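Local coordinates for protein erythrocyte binding antigen 140 (Plasmodium falciparum, PDB 4GF2) that probably binds a sialic acid-bearing receptor, glycophorin C, on the host erythrocyte during invasion, through a pair of Duffy binding-like domains, at residues N120-F123 with S124-Y127; E129-V132 with E133-N136; Q539-K542 with Y543-K547; V565-K568 with E569-E573. The protein carries 3 engineered substitutions. All coordinates share one frame; numbering follows the deposited sequence.

How the interactions relate
Following the chain, interaction 1 lies in the last turns of helix 110-127. Interaction 2 comes next, in the loop after that helix and the first turn of helix 132-155. The two touch: Leu135 packs against 120-127, and the Ser124 hydroxyl probably bonds to the Glu129 carbonyl. Together they form the corner between these helices. Interaction 3 lies near the end of helix 518-548. Interaction 4 closes helix 563-570, and the rings of Tyr543 and Tyr566 join them. All four contacts are local and in series; none nests or crosses. The two pairs lie on opposite sides of the chain's centre, about 79 Å apart at their nearest atoms.

Interaction 1 (N120-F123 with S124-Y127); sequences NKKF and SDYY
Lys121 and Lys122 both reach Asp125, one helical turn further on. Lys121 NZ lies 3.0 Å from Asp125 OD2 and uses the syn lone pair of that oxygen. Lys122 NZ comes to the same OD2 at 3.3 Å, a weak bond. The two lysines arrive by different routes. Lys121 has CG anti to the backbone N (chi1 -176°) and a bend at chi2, while Lys122 is bent at both chi2 and chi3.

Next to the charged groups lie three aromatic rings. Tyr126 turns an edge to the face of Phe123, in a T-shaped pair with centroids 5.2 Å apart and planes at 68°. Its CD2 stands over the centre of the Phe123 ring. Tyr127 lies beside Phe123, pointing the same way, with the two rings rim to rim and nearly parallel. Their closest atoms are Phe123 CD2 and Tyr127 CE1, 3.7 Å apart. Tyr126 also presents one face to the Lys122 carbonyl, whose O lies 3.0 Å above the ring plane, toward the rim.

Two outer groups hold these rings. Tyr126 OH bonds to Leu53 O, and Phe59 of helix 56-78 makes a second edge-to-face pair with Phe123. Through Phe123 and Tyr126 this end of helix 110-127 packs on helix 56-78, within a Duffy binding-like domain. Separately, Asn120 OD1 accepts from Lys139 NZ, which links helix 110-127 to helix 132-155.

One firm and one weak lysine bond on the same oxygen would probably favour an ionised Asp125.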
loop_
_atom_site.group_PDB
_atom_site.type_symbol
_atom_site.label_atom_id
_atom_site.label_comp_id
_atom_site.label_asym_id
_atom_site.label_seq_id
_atom_site.Cartn_x
_atom_site.Cartn_y
_atom_site.Cartn_z
ATOM N N ASN A 120 30.008 40.595 -3.666
ATOM C CA ASN A 120 29.684 41.561 -4.713
ATOM C C ASN A 120 29.904 42.997 -4.254
ATOM O O ASN A 120 30.383 43.838 -5.015
ATOM C CB ASN A 120 28.240 41.389 -5.185
ATOM C CG ASN A 120 28.058 40.166 -6.056
ATOM O OD1 ASN A 120 29.021 39.637 -6.610
ATOM N ND2 ASN A 120 26.820 39.710 -6.186
ATOM N N LYS A 121 29.550 43.274 -3.005
ATOM C CA LYS A 121 29.699 44.613 -2.459
ATOM C C LYS A 121 31.178 44.974 -2.360
ATOM O O LYS A 121 31.570 46.103 -2.638
ATOM C CB LYS A 121 29.020 44.710 -1.089
ATOM C CG LYS A 121 29.033 46.101 -0.479
ATOM C CD LYS A 121 30.218 46.298 0.451
ATOM C CE LYS A 121 30.316 47.738 0.933
ATOM N NZ LYS A 121 31.404 47.912 1.931
ATOM N N LYS A 122 32.000 44.007 -1.973
ATOM C CA LYS A 122 33.430 44.254 -1.840
ATOM C C LYS A 122 34.068 44.473 -3.205
ATOM O O LYS A 122 34.957 45.310 -3.356
ATOM C CB LYS A 122 34.116 43.095 -1.118
ATOM C CG LYS A 122 33.684 42.928 0.330
ATOM C CD LYS A 122 33.706 44.251 1.090
ATOM C CE LYS A 122 35.070 44.919 1.024
ATOM N NZ LYS A 122 35.108 46.191 1.799
ATOM N N PHE A 123 33.614 43.722 -4.202
ATOM C CA PHE A 123 34.137 43.889 -5.549
ATOM C C PHE A 123 33.641 45.197 -6.161
ATOM O O PHE A 123 34.285 45.752 -7.048
ATOM C CB PHE A 123 33.792 42.684 -6.427
ATOM C CG PHE A 123 34.880 41.645 -6.473
ATOM C CD1 PHE A 123 35.020 40.719 -5.451
ATOM C CD2 PHE A 123 35.768 41.601 -7.535
ATOM C CE1 PHE A 123 36.025 39.765 -5.490
ATOM C CE2 PHE A 123 36.775 40.650 -7.583
ATOM C CZ PHE A 123 36.906 39.731 -6.558
ATOM N N SER A 124 32.505 45.695 -5.678
ATOM C CA SER A 124 32.061 47.044 -6.027
ATOM C C SER A 124 33.081 48.057 -5.534
ATOM O O SER A 124 33.423 49.002 -6.240
ATOM C CB SER A 124 30.697 47.358 -5.411
ATOM O OG SER A 124 29.644 46.935 -6.255
ATOM N N ASP A 125 33.557 47.856 -4.310
ATOM C CA ASP A 125 34.558 48.737 -3.725
ATOM C C ASP A 125 35.897 48.597 -4.446
ATOM O O ASP A 125 36.547 49.595 -4.766
ATOM C CB ASP A 125 34.729 48.433 -2.235
ATOM C CG ASP A 125 33.438 48.599 -1.452
ATOM O OD1 ASP A 125 32.552 49.352 -1.913
ATOM O OD2 ASP A 125 33.313 47.979 -0.375
ATOM N N TYR A 126 36.301 47.357 -4.709
ATOM C CA TYR A 126 37.589 47.088 -5.335
ATOM C C TYR A 126 37.709 47.794 -6.684
ATOM O O TYR A 126 38.722 48.432 -6.973
ATOM C CB TYR A 126 37.783 45.581 -5.531
ATOM C CG TYR A 126 37.829 44.768 -4.252
ATOM C CD1 TYR A 126 38.180 45.348 -3.038
ATOM C CD2 TYR A 126 37.521 43.414 -4.265
ATOM C CE1 TYR A 126 38.220 44.598 -1.873
ATOM C CE2 TYR A 126 37.557 42.660 -3.110
ATOM C CZ TYR A 126 37.907 43.253 -1.917
ATOM O OH TYR A 126 37.941 42.496 -0.767
ATOM N N TYR A 127 36.670 47.682 -7.503
ATOM C CA TYR A 127 36.709 48.202 -8.866
ATOM C C TYR A 127 35.867 49.459 -9.051
ATOM O O TYR A 127 35.922 50.098 -10.101
ATOM C CB TYR A 127 36.242 47.121 -9.842
ATOM C CG TYR A 127 37.210 45.970 -9.940
ATOM C CD1 TYR A 127 37.252 44.990 -8.958
ATOM C CD2 TYR A 127 38.093 45.875 -11.005
ATOM C CE1 TYR A 127 38.141 43.943 -9.039
ATOM C CE2 TYR A 127 38.986 44.830 -11.095
ATOM C CZ TYR A 127 39.007 43.868 -10.112
ATOM O OH TYR A 127 39.904 42.830 -10.206
#

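Interaction 2 (E129-V132 with E133-N136); sequences EKNV and EKLN
The backbone O of Asn131 accepts from Leu135 N at 2.9 Å, in a nearly straight bond with an N-H...O angle of 168°. The next carbonyl along, Val132 O, takes Asn136 N, also at 2.9 Å. These two bonds start the first turn of helix 132-155.

The side chain of Asn131 adds a third. Its OD1 accepts from Lys134 N at 3.3 Å, with the donor tilted 23° from the plane of the side-chain amide. With chi1 at -164° the amide lies beside the residue's own carbonyl carbon, which brings OD1 to Lys134 N. Asn131 is therefore the N-cap, and it satisfies an amide N-H that has no carbonyl of an earlier helical turn to bond to. The same oxygen touches Glu133 CB at 3.4 Å. Glu133 sends its carboxylate away from the cap, yet a negative charge in a first turn is probably favourable to the helix.

Glu129 and Lys134 meet through their aliphatic parts, and the two chains cross at a slant. Glu129 CG lies 3.9 Å from Lys134 CB, while the charged ends stay well apart.

Leu135 is the buried member. It sets its branch against the Glu129 carbonyl, with CG 3.5 Å from Glu129 O and both methyls close to that oxygen. Glu129 O probably also accepts from Ser124 OG in the preceding helix 110-127. Leu135 packs on Ser124 as well, at the corner joining the two helices of this Duffy binding-like domain.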
loop_
_atom_site.group_PDB
_atom_site.type_symbol
_atom_site.label_atom_id
_atom_site.label_comp_id
_atom_site.label_asym_id
_atom_site.label_seq_id
_atom_site.Cartn_x
_atom_site.Cartn_y
_atom_site.Cartn_z
ATOM N N GLU A 129 32.633 49.704 -9.452
ATOM C CA GLU A 129 31.734 49.416 -10.561
ATOM C C GLU A 129 30.468 48.767 -10.024
ATOM O O GLU A 129 30.533 47.776 -9.294
ATOM C CB GLU A 129 32.412 48.482 -11.564
ATOM C CG GLU A 129 31.513 48.027 -12.704
ATOM C CD GLU A 129 31.084 49.170 -13.600
ATOM O OE1 GLU A 129 31.492 50.321 -13.341
ATOM O OE2 GLU A 129 30.338 48.917 -14.569
ATOM N N LYS A 130 29.318 49.321 -10.389
ATOM C CA LYS A 130 28.043 48.825 -9.884
ATOM C C LYS A 130 27.252 48.076 -10.954
ATOM O O LYS A 130 26.265 47.411 -10.648
ATOM C CB LYS A 130 27.220 49.979 -9.309
ATOM C CG LYS A 130 27.885 50.655 -8.116
ATOM C CD LYS A 130 27.138 51.899 -7.672
ATOM C CE LYS A 130 27.872 52.612 -6.545
ATOM N NZ LYS A 130 27.217 53.896 -6.163
ATOM N N ASN A 131 27.692 48.176 -12.205
ATOM C CA ASN A 131 27.076 47.415 -13.285
ATOM C C ASN A 131 27.254 45.927 -13.015
ATOM O O ASN A 131 28.352 45.394 -13.160
ATOM C CB ASN A 131 27.706 47.784 -14.630
ATOM C CG ASN A 131 26.863 47.342 -15.816
ATOM O OD1 ASN A 131 26.770 46.152 -16.118
ATOM N ND2 ASN A 131 26.253 48.304 -16.502
ATOM N N VAL A 132 26.174 45.262 -12.616
ATOM C CA VAL A 132 26.247 43.868 -12.185
ATOM C C VAL A 132 26.858 42.980 -13.264
ATOM O O VAL A 132 27.657 42.091 -12.967
ATOM C CB VAL A 132 24.857 43.314 -11.801
ATOM C CG1 VAL A 132 24.962 41.851 -11.388
ATOM C CG2 VAL A 132 24.248 44.140 -10.675
ATOM N N GLU A 133 26.482 43.222 -14.514
ATOM C CA GLU A 133 27.005 42.440 -15.626
ATOM C C GLU A 133 28.523 42.580 -15.714
ATOM O O GLU A 133 29.238 41.584 -15.829
ATOM C CB GLU A 133 26.353 42.876 -16.940
ATOM C CG GLU A 133 26.895 42.162 -18.167
ATOM C CD GLU A 133 26.697 40.659 -18.108
ATOM O OE1 GLU A 133 25.840 40.197 -17.322
ATOM O OE2 GLU A 133 27.400 39.938 -18.846
ATOM N N LYS A 134 29.008 43.817 -15.651
ATOM C CA LYS A 134 30.442 44.081 -15.704
ATOM C C LYS A 134 31.154 43.410 -14.533
ATOM O O LYS A 134 32.209 42.803 -14.704
ATOM C CB LYS A 134 30.713 45.586 -15.689
ATOM C CG LYS A 134 30.087 46.352 -16.848
ATOM C CD LYS A 134 30.638 45.908 -18.194
ATOM C CE LYS A 134 30.033 46.718 -19.335
ATOM N NZ LYS A 134 30.554 46.296 -20.666
ATOM N N LEU A 135 30.573 43.523 -13.341
ATOM C CA LEU A 135 31.136 42.893 -12.153
ATOM C C LEU A 135 31.293 41.398 -12.356
ATOM O O LEU A 135 32.328 40.821 -12.027
ATOM C CB LEU A 135 30.241 43.126 -10.941
ATOM C CG LEU A 135 30.475 44.391 -10.123
ATOM C CD1 LEU A 135 29.555 44.369 -8.916
ATOM C CD2 LEU A 135 31.929 44.511 -9.691
ATOM N N ASN A 136 30.248 40.770 -12.884
ATOM C CA ASN A 136 30.269 39.340 -13.132
ATOM C C ASN A 136 31.451 38.982 -14.028
ATOM O O ASN A 136 32.161 38.010 -13.774
ATOM C CB ASN A 136 28.954 38.894 -13.770
ATOM C CG ASN A 136 28.673 37.422 -13.553
ATOM O OD1 ASN A 136 28.301 37.009 -12.455
ATOM N ND2 ASN A 136 28.838 36.624 -14.601
#

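Interaction 3 (Q539-K542 with Y543-K547); sequences QVDK and YTKDK
Two salt bridges link side chains four residues apart on helix 518-548. Lys542 NZ lies 2.7 Å from Asp546 OD2, on the syn lone pair of that oxygen. The Lys542 chain runs straight and turns only at its last torsion (chi4 62°), which brings NZ back onto the carboxylate. Its CG also touches Asp546 OD2, at 3.2 Å. The second bridge has the order of charges reversed. Lys545 extends its chain back along the helix to Asp541, and NZ meets OD2 at 2.9 Å on the syn side, 15° out of the carboxylate plane. Lys545 CE lies 3.2 Å from the other oxygen, Asp541 OD1.

Two hydroxyls bond to backbone carbonyls. Thr544 OG1 donates to Val540 O at 2.8 Å, and Thr544 N gives the same oxygen its helical bond. The two donors come from opposite faces of the carbonyl plane. Tyr543 OH bonds to Lys561 O.

Ring and apolar contacts place the helix in the fold. It packs on helix 478-508 through Gln539 and Tyr543, and on Ala563 of helix 563-570 through Val540 and Tyr543. Tyr543 also meets the Tyr566 ring at about 40°. Lys542 makes a cation-pi contact with Phe479.

With a carboxylate and an aromatic ring both at hand, the ammonium of Lys542 is well compensated, so it probably keeps its charge beside the buried Asp546.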
loop_
_atom_site.group_PDB
_atom_site.type_symbol
_atom_site.label_atom_id
_atom_site.label_comp_id
_atom_site.label_asym_id
_atom_site.label_seq_id
_atom_site.Cartn_x
_atom_site.Cartn_y
_atom_site.Cartn_z
ATOM N N GLN A 539 -35.243 -16.528 15.362
ATOM C CA GLN A 539 -35.103 -15.457 14.383
ATOM C C GLN A 539 -36.414 -14.728 14.124
ATOM O O GLN A 539 -36.427 -13.519 13.901
ATOM C CB GLN A 539 -34.556 -16.020 13.078
ATOM C CG GLN A 539 -33.141 -16.542 13.199
ATOM C CD GLN A 539 -32.726 -17.334 11.987
ATOM O OE1 GLN A 539 -31.972 -16.853 11.144
ATOM N NE2 GLN A 539 -33.227 -18.556 11.887
ATOM N N VAL A 540 -37.516 -15.467 14.146
ATOM C CA VAL A 540 -38.830 -14.864 13.986
ATOM C C VAL A 540 -39.089 -13.881 15.119
ATOM O O VAL A 540 -39.639 -12.799 14.906
ATOM C CB VAL A 540 -39.935 -15.935 13.967
ATOM C CG1 VAL A 540 -41.283 -15.333 14.347
ATOM C CG2 VAL A 540 -40.005 -16.593 12.599
ATOM N N ASP A 541 -38.682 -14.261 16.325
ATOM C CA ASP A 541 -38.908 -13.434 17.501
ATOM C C ASP A 541 -38.162 -12.116 17.366
ATOM O O ASP A 541 -38.702 -11.054 17.670
ATOM C CB ASP A 541 -38.452 -14.173 18.760
ATOM C CG ASP A 541 -38.873 -13.469 20.033
ATOM O OD1 ASP A 541 -40.026 -12.993 20.102
ATOM O OD2 ASP A 541 -38.049 -13.394 20.969
ATOM N N LYS A 542 -36.917 -12.186 16.905
ATOM C CA LYS A 542 -36.102 -10.991 16.731
ATOM C C LYS A 542 -36.662 -10.120 15.616
ATOM O O LYS A 542 -36.779 -8.904 15.767
ATOM C CB LYS A 542 -34.651 -11.364 16.418
ATOM C CG LYS A 542 -33.781 -10.170 16.048
ATOM C CD LYS A 542 -32.336 -10.574 15.819
ATOM C CE LYS A 542 -31.529 -9.431 15.220
ATOM N NZ LYS A 542 -31.464 -8.244 16.118
ATOM N N TYR A 543 -37.000 -10.748 14.497
ATOM C CA TYR A 543 -37.554 -10.032 13.359
ATOM C C TYR A 543 -38.794 -9.259 13.793
ATOM O O TYR A 543 -38.993 -8.113 13.398
ATOM C CB TYR A 543 -37.906 -11.010 12.240
ATOM C CG TYR A 543 -38.613 -10.373 11.067
ATOM C CD1 TYR A 543 -39.991 -10.184 11.079
ATOM C CD2 TYR A 543 -37.907 -9.964 9.943
ATOM C CE1 TYR A 543 -40.644 -9.604 10.009
ATOM C CE2 TYR A 543 -38.549 -9.383 8.867
ATOM C CZ TYR A 543 -39.919 -9.206 8.905
ATOM O OH TYR A 543 -40.565 -8.627 7.837
ATOM N N THR A 544 -39.617 -9.895 14.619
ATOM C CA THR A 544 -40.863 -9.296 15.081
ATOM C C THR A 544 -40.611 -8.180 16.091
ATOM O O THR A 544 -41.126 -7.071 15.946
ATOM C CB THR A 544 -41.769 -10.349 15.737
ATOM O OG1 THR A 544 -42.049 -11.393 14.799
ATOM C CG2 THR A 544 -43.076 -9.719 16.195
ATOM N N LYS A 545 -39.822 -8.483 17.117
ATOM C CA LYS A 545 -39.508 -7.506 18.151
ATOM C C LYS A 545 -38.787 -6.295 17.569
ATOM O O LYS A 545 -39.075 -5.158 17.944
ATOM C CB LYS A 545 -38.664 -8.148 19.255
ATOM C CG LYS A 545 -39.449 -9.102 20.142
ATOM C CD LYS A 545 -38.561 -9.778 21.172
ATOM C CE LYS A 545 -39.382 -10.620 22.136
ATOM N NZ LYS A 545 -38.531 -11.467 23.015
ATOM N N ASP A 546 -37.851 -6.538 16.654
ATOM C CA ASP A 546 -37.121 -5.449 16.012
ATOM C C ASP A 546 -38.059 -4.625 15.135
ATOM O O ASP A 546 -38.038 -3.394 15.175
ATOM C CB ASP A 546 -35.952 -5.979 15.173
ATOM C CG ASP A 546 -34.759 -6.402 16.020
ATOM O OD1 ASP A 546 -34.761 -6.141 17.242
ATOM O OD2 ASP A 546 -33.807 -6.985 15.456
ATOM N N LYS A 547 -38.882 -5.307 14.344
ATOM C CA LYS A 547 -39.835 -4.628 13.472
ATOM C C LYS A 547 -40.697 -3.654 14.270
ATOM O O LYS A 547 -40.913 -2.518 13.850
ATOM C CB LYS A 547 -40.726 -5.641 12.750
ATOM C CG LYS A 547 -41.717 -5.004 11.783
ATOM C CD LYS A 547 -42.629 -6.036 11.136
ATOM C CE LYS A 547 -43.588 -6.650 12.146
ATOM N NZ LYS A 547 -44.515 -7.631 11.515
#

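Interaction 4 (V565-K568 with E569-E573); sequences VYLK and EKSKE
Tyr566 and Lys570 carry a local CH-pi contact at the end of helix 563-570, a short helix that packs against helix 478-508. Lys570 CG stands 3.6 Å above the plane of the Tyr566 ring, toward its rim. It is 4.0 Å from the ring centroid and 26° off the ring normal. The nearest ring atom is Tyr566 CE1, at 3.7 Å. Chi1 of -70° puts CG over the ring; the chain then bends at chi2, and NZ goes on to a salt bridge with Glu557. The tyrosine is held at its far end, where OH bonds to Leu480 O.

Glu569 runs beside Val565, pointing the same way. Glu569 OE2 rests 4.0 Å from Val565 CG1, and the other oxygen, OE1, forms a salt bridge with Lys561.

The helix ends here. Ser571 is the first residue to leave helical backbone angles, and its N closes the last helical bond, to Leu567 O at 2.7 Å. Ser571 CB also presses on that carbonyl, at 3.0 Å from Leu567 O. The chain then turns to Cys574, which forms a disulfide with Cys491 of helix 478-508 in a structure of this protein.

Ser571 itself is buried. Its OG bonds to Lys484 O of helix 478-508, and it sits 3.9 Å from Leu567 CD2. Leu567 in turn packs on Phe483 and Phe579. Lys568 NZ bonds to Lys575 O, just beyond the turn.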
loop_
_atom_site.group_PDB
_atom_site.type_symbol
_atom_site.label_atom_id
_atom_site.label_comp_id
_atom_site.label_asym_id
_atom_site.label_seq_id
_atom_site.Cartn_x
_atom_site.Cartn_y
_atom_site.Cartn_z
ATOM N N VAL A 565 -43.787 -14.265 5.876
ATOM C CA VAL A 565 -44.060 -13.698 4.562
ATOM C C VAL A 565 -42.767 -13.187 3.949
ATOM O O VAL A 565 -42.476 -13.437 2.780
ATOM C CB VAL A 565 -45.081 -12.549 4.637
ATOM C CG1 VAL A 565 -45.107 -11.775 3.326
ATOM C CG2 VAL A 565 -46.464 -13.091 4.977
ATOM N N TYR A 566 -41.994 -12.465 4.750
ATOM C CA TYR A 566 -40.691 -11.981 4.322
ATOM C C TYR A 566 -39.858 -13.124 3.751
ATOM O O TYR A 566 -39.165 -12.956 2.746
ATOM C CB TYR A 566 -39.966 -11.327 5.497
ATOM C CG TYR A 566 -38.495 -11.083 5.256
ATOM C CD1 TYR A 566 -38.052 -9.906 4.669
ATOM C CD2 TYR A 566 -37.549 -12.030 5.621
ATOM C CE1 TYR A 566 -36.704 -9.680 4.452
ATOM C CE2 TYR A 566 -36.203 -11.815 5.408
ATOM C CZ TYR A 566 -35.786 -10.640 4.824
ATOM O OH TYR A 566 -34.444 -10.431 4.614
ATOM N N LEU A 567 -39.935 -14.289 4.385
ATOM C CA LEU A 567 -39.186 -15.450 3.923
ATOM C C LEU A 567 -39.681 -15.922 2.560
ATOM O O LEU A 567 -38.906 -16.000 1.610
ATOM C CB LEU A 567 -39.280 -16.597 4.931
ATOM C CG LEU A 567 -38.434 -16.470 6.199
ATOM C CD1 LEU A 567 -38.611 -17.703 7.069
ATOM C CD2 LEU A 567 -36.964 -16.266 5.862
ATOM N N LYS A 568 -40.972 -16.234 2.470
ATOM C CA LYS A 568 -41.547 -16.759 1.232
ATOM C C LYS A 568 -41.223 -15.868 0.037
ATOM O O LYS A 568 -41.125 -16.348 -1.091
ATOM C CB LYS A 568 -43.065 -16.922 1.363
ATOM C CG LYS A 568 -43.551 -18.367 1.311
ATOM C CD LYS A 568 -44.576 -18.578 0.200
ATOM C CE LYS A 568 -43.951 -18.431 -1.178
ATOM N NZ LYS A 568 -44.939 -18.624 -2.274
ATOM N N GLU A 569 -41.056 -14.572 0.285
ATOM C CA GLU A 569 -40.755 -13.627 -0.785
ATOM C C GLU A 569 -39.267 -13.589 -1.120
ATOM O O GLU A 569 -38.868 -13.879 -2.249
ATOM C CB GLU A 569 -41.233 -12.224 -0.407
ATOM C CG GLU A 569 -42.747 -12.077 -0.377
ATOM C CD GLU A 569 -43.188 -10.640 -0.192
ATOM O OE1 GLU A 569 -42.329 -9.792 0.132
ATOM O OE2 GLU A 569 -44.392 -10.356 -0.375
ATOM N N LYS A 570 -38.449 -13.228 -0.135
ATOM C CA LYS A 570 -37.011 -13.071 -0.340
ATOM C C LYS A 570 -36.300 -14.400 -0.598
ATOM O O LYS A 570 -35.295 -14.445 -1.305
ATOM C CB LYS A 570 -36.379 -12.375 0.866
ATOM C CG LYS A 570 -36.754 -10.908 1.006
ATOM C CD LYS A 570 -36.091 -10.056 -0.067
ATOM C CE LYS A 570 -36.363 -8.576 0.148
ATOM N NZ LYS A 570 -35.603 -7.721 -0.805
ATOM N N SER A 571 -36.823 -15.477 -0.021
ATOM C CA SER A 571 -36.223 -16.799 -0.180
ATOM C C SER A 571 -36.832 -17.550 -1.363
ATOM O O SER A 571 -37.866 -18.202 -1.225
ATOM C CB SER A 571 -36.398 -17.622 1.099
ATOM O OG SER A 571 -35.740 -17.014 2.196
ATOM N N LYS A 572 -36.181 -17.456 -2.520
ATOM C CA LYS A 572 -36.629 -18.161 -3.718
ATOM C C LYS A 572 -36.916 -19.627 -3.426
ATOM O O LYS A 572 -37.954 -20.158 -3.817
ATOM C CB LYS A 572 -35.563 -18.084 -4.813
ATOM C CG LYS A 572 -35.683 -16.896 -5.753
ATOM C CD LYS A 572 -34.788 -17.098 -6.968
ATOM C CE LYS A 572 -34.442 -15.787 -7.653
ATOM N NZ LYS A 572 -33.451 -15.991 -8.747
ATOM N N GLU A 573 -35.983 -20.273 -2.735
ATOM C CA GLU A 573 -36.060 -21.706 -2.471
ATOM C C GLU A 573 -37.343 -22.097 -1.740
ATOM O O GLU A 573 -37.737 -23.262 -1.749
ATOM C CB GLU A 573 -34.857 -22.143 -1.636
ATOM C CG GLU A 573 -34.469 -23.596 -1.815
ATOM C CD GLU A 573 -33.730 -23.845 -3.115
ATOM O OE1 GLU A 573 -33.653 -22.916 -3.945
ATOM O OE2 GLU A 573 -33.222 -24.971 -3.304
#